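Local coordinates for membrane protein (Acinetobacter baumannii AB307-0294, PDB 5DL5) that probably forms a beta-barrel channel of the OprD porin family across the outer membrane, through which small solutes and antibiotics may enter the cell, at residues R218-V223 with D238-H243; I277-G282 with I316-S321; L293-N298 with H330-Q335. All blocks are in the same frame, centred on the assembly; numbering follows the deposited sequence.

Contact 1 of 3, residues R218-V223 with D238-H243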
# COMPACT_ATOMS: atom_id res chain seq x y z
N ARG A 218 2.88 10.75 -12.31
CA ARG A 218 1.79 10.66 -11.37
C ARG A 218 1.87 11.73 -10.32
O ARG A 218 2.97 12.03 -9.82
CB ARG A 218 1.76 9.28 -10.73
CG ARG A 218 0.65 9.09 -9.72
CD ARG A 218 0.24 7.61 -9.60
NE ARG A 218 1.19 6.86 -8.95
CZ ARG A 218 1.44 5.52 -9.12
NH1 ARG A 218 0.86 4.77 -10.05
NH2 ARG A 218 2.43 5.03 -8.44
N HIS A 219 0.74 12.38 -10.06
CA HIS A 219 0.63 13.32 -8.97
C HIS A 219 -0.45 12.92 -8.01
O HIS A 219 -1.46 12.34 -8.44
CB HIS A 219 0.41 14.72 -9.56
CG HIS A 219 1.54 15.19 -10.45
ND1 HIS A 219 1.57 14.96 -11.81
CD2 HIS A 219 2.72 15.80 -10.15
CE1 HIS A 219 2.68 15.44 -12.32
NE2 HIS A 219 3.40 15.94 -11.33
N TYR A 220 -0.29 13.26 -6.74
CA TYR A 220 -1.26 12.92 -5.67
C TYR A 220 -1.42 14.21 -4.87
O TYR A 220 -0.45 14.93 -4.61
CB TYR A 220 -0.72 11.84 -4.74
CG TYR A 220 -1.51 11.57 -3.45
CD1 TYR A 220 -2.61 10.72 -3.45
CD2 TYR A 220 -1.14 12.16 -2.28
CE1 TYR A 220 -3.31 10.47 -2.32
CE2 TYR A 220 -1.89 11.96 -1.14
CZ TYR A 220 -2.90 11.05 -1.17
OH TYR A 220 -3.63 10.79 -0.07
N ALA A 221 -2.64 14.47 -4.43
CA ALA A 221 -2.94 15.55 -3.48
C ALA A 221 -3.91 15.00 -2.41
O ALA A 221 -4.77 14.18 -2.71
CB ALA A 221 -3.65 16.71 -4.24
N ASN A 222 -3.84 15.55 -1.21
CA ASN A 222 -4.79 15.20 -0.15
C ASN A 222 -5.02 16.43 0.72
O ASN A 222 -4.11 17.26 0.96
CB ASN A 222 -4.26 14.06 0.71
CG ASN A 222 -5.08 13.82 1.99
OD1 ASN A 222 -4.74 14.29 3.04
ND2 ASN A 222 -6.12 13.06 1.88
N VAL A 223 -6.25 16.53 1.18
CA VAL A 223 -6.59 17.42 2.28
C VAL A 223 -7.49 16.65 3.28
O VAL A 223 -8.41 15.91 2.86
CB VAL A 223 -7.11 18.75 1.75
CG1 VAL A 223 -8.44 18.60 1.02
CG2 VAL A 223 -7.42 19.67 2.93
N ASP A 238 -12.21 14.08 4.19
CA ASP A 238 -11.00 13.79 3.41
C ASP A 238 -11.28 13.92 1.89
O ASP A 238 -12.31 13.36 1.35
CB ASP A 238 -10.48 12.36 3.71
CG ASP A 238 -9.08 12.13 3.10
OD1 ASP A 238 -8.04 12.60 3.71
OD2 ASP A 238 -9.01 11.58 1.95
N PHE A 239 -10.40 14.63 1.20
CA PHE A 239 -10.41 14.70 -0.28
C PHE A 239 -9.05 14.29 -0.76
O PHE A 239 -8.00 14.87 -0.31
CB PHE A 239 -10.84 16.16 -0.65
CG PHE A 239 -10.87 16.51 -2.14
CD1 PHE A 239 -11.25 15.60 -3.15
CD2 PHE A 239 -10.61 17.86 -2.54
CE1 PHE A 239 -11.27 15.97 -4.51
CE2 PHE A 239 -10.66 18.26 -3.91
CZ PHE A 239 -11.03 17.33 -4.90
N SER A 240 -9.02 13.21 -1.53
CA SER A 240 -7.80 12.62 -2.02
C SER A 240 -7.93 12.46 -3.54
O SER A 240 -9.04 12.20 -4.06
CB SER A 240 -7.55 11.23 -1.41
OG SER A 240 -7.25 11.42 -0.03
N GLY A 241 -6.81 12.52 -4.26
CA GLY A 241 -6.82 12.10 -5.66
C GLY A 241 -5.47 11.90 -6.39
O GLY A 241 -4.45 12.34 -5.89
N TYR A 242 -5.50 11.07 -7.43
CA TYR A 242 -4.32 10.94 -8.30
C TYR A 242 -4.65 11.35 -9.75
O TYR A 242 -5.74 11.05 -10.32
CB TYR A 242 -3.80 9.53 -8.39
CG TYR A 242 -3.33 8.89 -7.12
CD1 TYR A 242 -4.21 8.17 -6.34
CD2 TYR A 242 -1.96 8.90 -6.80
CE1 TYR A 242 -3.73 7.48 -5.21
CE2 TYR A 242 -1.48 8.33 -5.64
CZ TYR A 242 -2.39 7.58 -4.85
OH TYR A 242 -1.91 6.98 -3.77
N HIS A 243 -3.65 11.96 -10.33
CA HIS A 243 -3.58 12.12 -11.78
C HIS A 243 -2.38 11.31 -12.36
O HIS A 243 -1.23 11.56 -11.98
CB HIS A 243 -3.46 13.60 -12.08
CG HIS A 243 -3.17 13.89 -13.50
ND1 HIS A 243 -4.15 13.87 -14.47
CD2 HIS A 243 -2.00 14.11 -14.16
CE1 HIS A 243 -3.62 14.17 -15.65
NE2 HIS A 243 -2.31 14.30 -15.49
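With CG of Tyr220 anti to its backbone nitrogen (chi1 169°) and CG of Tyr242 turned beside its own (chi1 -61°), the two side chains of this non-hydrogen-bonded pair swing into one another. Tyr220 CD1 rests over one face of the Tyr242 ring, near its rim, 3.4 Å from Tyr242 CE2, while the ring planes meet obliquely, at 51°. The aliphatic part of Arg218 continues this surface, its CD 3.8 Å from Tyr242 CD2; its guanidinium goes on to a salt bridge with Asp311 and to Val134 O.

Further along the same face, one amide nitrogen serves two acceptors: Asn222 ND2 gives a hydrogen bond of 2.7 Å to Asp238 OD1, reached on the syn side, and another of 2.8 Å to Ser240 OG. Ser240 OG in turn donates to Asp238 OD2 at 2.7 Å, closing a small polar network in which the short Ser240 links amide and carboxylate. On the other face, Val223 CG1 packs on Phe239 CB at 3.8 Å, apolar groups suited to the outer surface of a barrel.

Paired backbone bonds at His219–His243, Ala221–Gly241 and Val223–Phe239 make this an antiparallel hairpin of strands 216-229 and 233-246, flanked by strand 203-212 beside the first and strand 273-286 beside the second.

Contact 2 of 3, residues I277-G282 with I316-S321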
# COMPACT_ATOMS: atom_id res chain seq x y z
N ILE A 277 -8.35 9.82 -10.70
CA ILE A 277 -9.15 9.13 -9.66
C ILE A 277 -9.13 10.06 -8.46
O ILE A 277 -8.10 10.54 -8.00
CB ILE A 277 -8.72 7.70 -9.41
CG1 ILE A 277 -9.71 7.01 -8.45
CG2 ILE A 277 -7.28 7.64 -8.97
CD1 ILE A 277 -9.45 5.53 -8.29
N TRP A 278 -10.31 10.29 -7.92
CA TRP A 278 -10.47 11.09 -6.71
C TRP A 278 -11.57 10.50 -5.78
O TRP A 278 -12.36 9.72 -6.23
CB TRP A 278 -10.71 12.55 -7.04
CG TRP A 278 -11.92 12.80 -7.78
CD1 TRP A 278 -12.07 12.79 -9.15
CD2 TRP A 278 -13.23 13.07 -7.22
NE1 TRP A 278 -13.40 12.98 -9.44
CE2 TRP A 278 -14.14 13.11 -8.31
CE3 TRP A 278 -13.73 13.18 -5.93
CZ2 TRP A 278 -15.49 13.41 -8.16
CZ3 TRP A 278 -15.14 13.38 -5.77
CH2 TRP A 278 -15.98 13.53 -6.92
N ALA A 279 -11.59 10.94 -4.53
CA ALA A 279 -12.47 10.43 -3.55
C ALA A 279 -12.67 11.42 -2.46
O ALA A 279 -11.77 12.20 -2.19
CB ALA A 279 -11.97 9.14 -2.97
N ILE A 280 -13.91 11.47 -1.97
CA ILE A 280 -14.26 12.25 -0.80
C ILE A 280 -14.85 11.33 0.25
O ILE A 280 -15.62 10.42 -0.15
CB ILE A 280 -15.27 13.37 -1.14
CG1 ILE A 280 -16.51 12.79 -1.90
CG2 ILE A 280 -14.57 14.37 -2.03
CD1 ILE A 280 -17.67 13.74 -2.09
N SER A 281 -14.50 11.56 1.53
CA SER A 281 -14.98 10.73 2.61
C SER A 281 -15.36 11.61 3.74
O SER A 281 -14.82 12.72 3.87
CB SER A 281 -13.94 9.63 2.98
OG SER A 281 -12.99 10.26 3.77
N GLY A 282 -16.38 11.20 4.51
CA GLY A 282 -16.74 11.86 5.75
C GLY A 282 -16.95 10.78 6.79
O GLY A 282 -17.59 9.80 6.48
N ILE A 316 -2.03 3.49 -3.45
CA ILE A 316 -3.51 3.47 -3.59
C ILE A 316 -4.07 4.11 -2.32
O ILE A 316 -4.72 3.43 -1.57
CB ILE A 316 -4.00 2.06 -3.96
CG1 ILE A 316 -5.50 1.90 -4.12
CG2 ILE A 316 -3.75 1.00 -2.93
CD1 ILE A 316 -6.15 2.51 -5.29
N TYR A 317 -3.77 5.37 -2.05
CA TYR A 317 -4.16 6.04 -0.78
C TYR A 317 -5.62 6.64 -0.96
O TYR A 317 -5.81 7.81 -1.11
CB TYR A 317 -3.14 7.10 -0.41
CG TYR A 317 -1.83 6.56 0.33
CD1 TYR A 317 -1.13 5.48 -0.14
CD2 TYR A 317 -1.28 7.24 1.34
CE1 TYR A 317 0.00 5.01 0.48
CE2 TYR A 317 -0.09 6.84 1.96
CZ TYR A 317 0.52 5.69 1.52
OH TYR A 317 1.68 5.26 2.10
N LEU A 318 -6.59 5.76 -1.18
CA LEU A 318 -7.99 6.12 -1.44
C LEU A 318 -8.88 5.20 -0.54
O LEU A 318 -8.42 4.13 -0.14
CB LEU A 318 -8.30 5.81 -2.89
CG LEU A 318 -7.56 6.69 -3.90
CD1 LEU A 318 -7.76 6.18 -5.30
CD2 LEU A 318 -8.00 8.10 -3.87
N PRO A 319 -10.09 5.61 -0.24
CA PRO A 319 -10.91 4.89 0.82
C PRO A 319 -11.61 3.64 0.30
O PRO A 319 -11.89 2.72 1.02
CB PRO A 319 -11.96 5.98 1.18
CG PRO A 319 -12.16 6.84 -0.04
CD PRO A 319 -10.71 6.92 -0.60
N ASN A 320 -11.93 3.57 -0.98
CA ASN A 320 -12.76 2.43 -1.49
C ASN A 320 -11.82 1.41 -2.07
O ASN A 320 -11.70 1.21 -3.31
CB ASN A 320 -13.79 2.81 -2.49
CG ASN A 320 -14.86 3.75 -1.93
OD1 ASN A 320 -14.87 4.08 -0.74
ND2 ASN A 320 -15.74 4.22 -2.80
N SER A 321 -11.22 0.68 -1.13
CA SER A 321 -10.06 -0.14 -1.41
C SER A 321 -9.97 -1.23 -0.35
O SER A 321 -9.61 -0.94 0.78
CB SER A 321 -8.74 0.67 -1.32
OG SER A 321 -7.67 -0.18 -1.82
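A long loop between strands 289-300 and 332-341 folds back against the barrel wall here, consistent with the inward-folded loops that constrict the channel in porins, and its residues Leu318 and Pro319 lie on strand 273-286. The wall offers the side chains of Ile277, Ala279 and Ser281, alternate residues that point toward the loop, whereas Trp278 and Ile280 point away from it.

Ile277 carries one end of the contact. Its CG1 stands anti to the backbone nitrogen (chi1 -173°) and the chain runs on extended, which carries the terminal methyl CD1 to within 3.5 Å of Leu318 CD1; the two side chains pass at a slant. Leu318 CD2, the other branch, lies 4.2 Å from Ala279 CB, the next inward-pointing position. The small methyl of Ala279 suits this place because it lets the proline ring come close: Pro319 CD is 3.5 Å away from Ala279 CB, and Pro319 CG is 3.7 Å from that same carbon. Ser281 meets the ring more loosely, its CB 4.5 Å from Pro319 CG.

Around this patch the loop is held by polar bonds to neighbouring strands. On the side of strand 233-246, Tyr317 N donates a hydrogen bond to Tyr242 OH.

The direct contact between the two segments is made of carbon surfaces, with no hydrogen bond across it. Ile277 with Leu318 and Ala279 with Pro319 approach more tightly than usual for carbon, which implies snug packing of loop on wall by shape, while the polar bonds beside the patch fix the loop's position.

Contact 3 of 3, residues L293-N298 with H330-Q335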
# COMPACT_ATOMS: atom_id res chain seq x y z
N LEU A 293 -18.82 7.46 5.12
CA LEU A 293 -19.40 7.39 3.77
C LEU A 293 -18.30 7.90 2.83
O LEU A 293 -17.62 8.89 3.16
CB LEU A 293 -20.68 8.24 3.54
CG LEU A 293 -21.90 7.90 4.39
CD1 LEU A 293 -23.03 8.93 4.25
CD2 LEU A 293 -22.34 6.43 4.19
N ALA A 294 -18.10 7.21 1.70
CA ALA A 294 -17.09 7.70 0.76
C ALA A 294 -17.57 7.48 -0.64
O ALA A 294 -18.27 6.50 -0.92
CB ALA A 294 -15.78 7.01 0.97
N TYR A 295 -17.15 8.37 -1.54
CA TYR A 295 -17.41 8.29 -2.98
C TYR A 295 -16.11 8.46 -3.70
O TYR A 295 -15.30 9.28 -3.28
CB TYR A 295 -18.40 9.43 -3.37
CG TYR A 295 -18.64 9.53 -4.83
CD1 TYR A 295 -19.57 8.68 -5.47
CD2 TYR A 295 -17.93 10.43 -5.60
CE1 TYR A 295 -19.73 8.73 -6.87
CE2 TYR A 295 -18.07 10.51 -6.98
CZ TYR A 295 -19.03 9.67 -7.61
OH TYR A 295 -19.19 9.73 -9.00
N GLN A 296 -15.93 7.70 -4.80
CA GLN A 296 -14.70 7.63 -5.52
C GLN A 296 -15.03 7.56 -6.98
O GLN A 296 -15.97 6.89 -7.39
CB GLN A 296 -13.95 6.37 -5.05
CG GLN A 296 -12.59 6.15 -5.59
CD GLN A 296 -11.85 5.03 -4.80
OE1 GLN A 296 -11.53 5.22 -3.64
NE2 GLN A 296 -11.61 3.92 -5.43
N GLN A 297 -14.29 8.26 -7.83
CA GLN A 297 -14.63 8.18 -9.27
C GLN A 297 -13.36 8.28 -10.12
O GLN A 297 -12.41 9.02 -9.79
CB GLN A 297 -15.54 9.37 -9.56
CG GLN A 297 -15.68 9.74 -11.01
CD GLN A 297 -16.80 10.76 -11.28
OE1 GLN A 297 -17.59 11.16 -10.38
NE2 GLN A 297 -17.03 10.99 -12.59
N ASN A 298 -13.35 7.52 -11.19
CA ASN A 298 -12.30 7.56 -12.19
C ASN A 298 -12.78 8.29 -13.44
O ASN A 298 -13.94 8.07 -13.82
CB ASN A 298 -12.01 6.12 -12.67
CG ASN A 298 -11.31 5.28 -11.63
OD1 ASN A 298 -10.04 5.12 -11.69
ND2 ASN A 298 -12.12 4.70 -10.65
N HIS A 330 -13.53 4.66 -15.85
CA HIS A 330 -14.82 5.44 -15.60
C HIS A 330 -15.56 4.98 -14.39
O HIS A 330 -16.68 5.37 -14.23
CB HIS A 330 -15.74 5.39 -16.85
CG HIS A 330 -15.41 6.43 -17.86
ND1 HIS A 330 -14.16 6.52 -18.49
CD2 HIS A 330 -16.13 7.49 -18.31
CE1 HIS A 330 -14.14 7.56 -19.31
NE2 HIS A 330 -15.32 8.18 -19.21
N GLU A 331 -14.97 4.10 -13.53
CA GLU A 331 -15.74 3.52 -12.46
C GLU A 331 -16.08 4.56 -11.39
O GLU A 331 -15.21 5.29 -10.89
CB GLU A 331 -14.97 2.35 -11.79
CG GLU A 331 -15.80 1.64 -10.75
CD GLU A 331 -15.17 0.42 -10.15
OE1 GLU A 331 -14.02 0.13 -10.48
OE2 GLU A 331 -15.86 -0.21 -9.30
N LYS A 332 -17.34 4.59 -11.02
CA LYS A 332 -17.75 5.28 -9.82
C LYS A 332 -17.98 4.32 -8.66
O LYS A 332 -18.42 3.24 -8.92
CB LYS A 332 -19.08 6.04 -10.09
CG LYS A 332 -19.00 7.06 -11.22
CD LYS A 332 -20.41 7.62 -11.40
CE LYS A 332 -20.50 9.02 -11.92
NZ LYS A 332 -20.40 8.90 -13.37
N SER A 333 -17.82 4.74 -7.37
CA SER A 333 -18.18 3.82 -6.32
C SER A 333 -18.53 4.55 -5.01
O SER A 333 -18.16 5.72 -4.79
CB SER A 333 -17.00 2.82 -6.05
OG SER A 333 -15.81 3.52 -5.70
N ALA A 334 -19.29 3.85 -4.17
CA ALA A 334 -19.82 4.43 -2.94
C ALA A 334 -19.70 3.39 -1.85
O ALA A 334 -19.92 2.21 -2.11
CB ALA A 334 -21.27 4.82 -3.12
N GLN A 335 -19.30 3.85 -0.67
CA GLN A 335 -19.08 3.01 0.43
C GLN A 335 -19.79 3.52 1.67
O GLN A 335 -19.77 4.70 1.97
CB GLN A 335 -17.57 2.98 0.75
CG GLN A 335 -17.20 2.39 2.11
CD GLN A 335 -15.70 2.20 2.45
OE1 GLN A 335 -15.40 1.54 3.43
NE2 GLN A 335 -14.76 2.79 1.64
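Asn298 grips Glu331 twice at one end of this strand pair: its backbone N lies 2.9 Å from Glu331 O, and its side-chain ND2 lies 3.2 Å from the same Glu331 O in a nearly straight bond (174°). The two donors arrive from opposite faces of the carbonyl plane. CG of Asn298 sits beside its backbone nitrogen (chi1 -71°), which folds the amide back to this carbonyl, and that amide is satisfied further by Phe326 O at ND2 and by Asn275 at OD1. Next along, Gln296 with Ser333 and Ala294 with Gln335 exchange paired backbone bonds.

On the face of Tyr295 and Lys332, Tyr295 OH donates to Gln297 OE1 at 2.6 Å, from above the plane of the amide carbonyl. Lys332 lays its methylenes against that phenol, CE 3.3 Å from Tyr295 OH, before its NZ reaches a salt bridge with Asp362.

On the face of Gln296, Ser333 and Gln335 the polar ends turn to the folded loop: Ser333 OG bonds to Asn320 ND2 and Gln335 OE1 to Tyr322 OH, while Gln335 NE2 gives to Asn320 OD1 and Pro319 O; Gln296 OE1 takes Asn320 N and Gln296 NE2 gives to Phe326 O.

Long amides that both donate and accept suit such a wall, since they can satisfy loop backbone and side chains alike; the chemistry thus implies a loop fastened by many directed bonds.

Contacts 1 and 3 are both antiparallel strand pairs of the barrel wall, and contact 2 lies between them, where a loop meets the intervening strand 273-286. Strand 233-246 of contact 1 neighbours that strand on one side and strand 289-300 of contact 3 on the other, through the backbone bonds Tyr242 N to Ile277 O and Gln297 N to Trp278 O. All three are partly buried; only contact 2 has no exposed residue among those that touch. Contact 2 is apolar, whereas contacts 1 and 3 rest on backbone bonds; its loop is held by amides and the Ser333 hydroxyl of contact 3 and by the Tyr242 hydroxyl of contact 1.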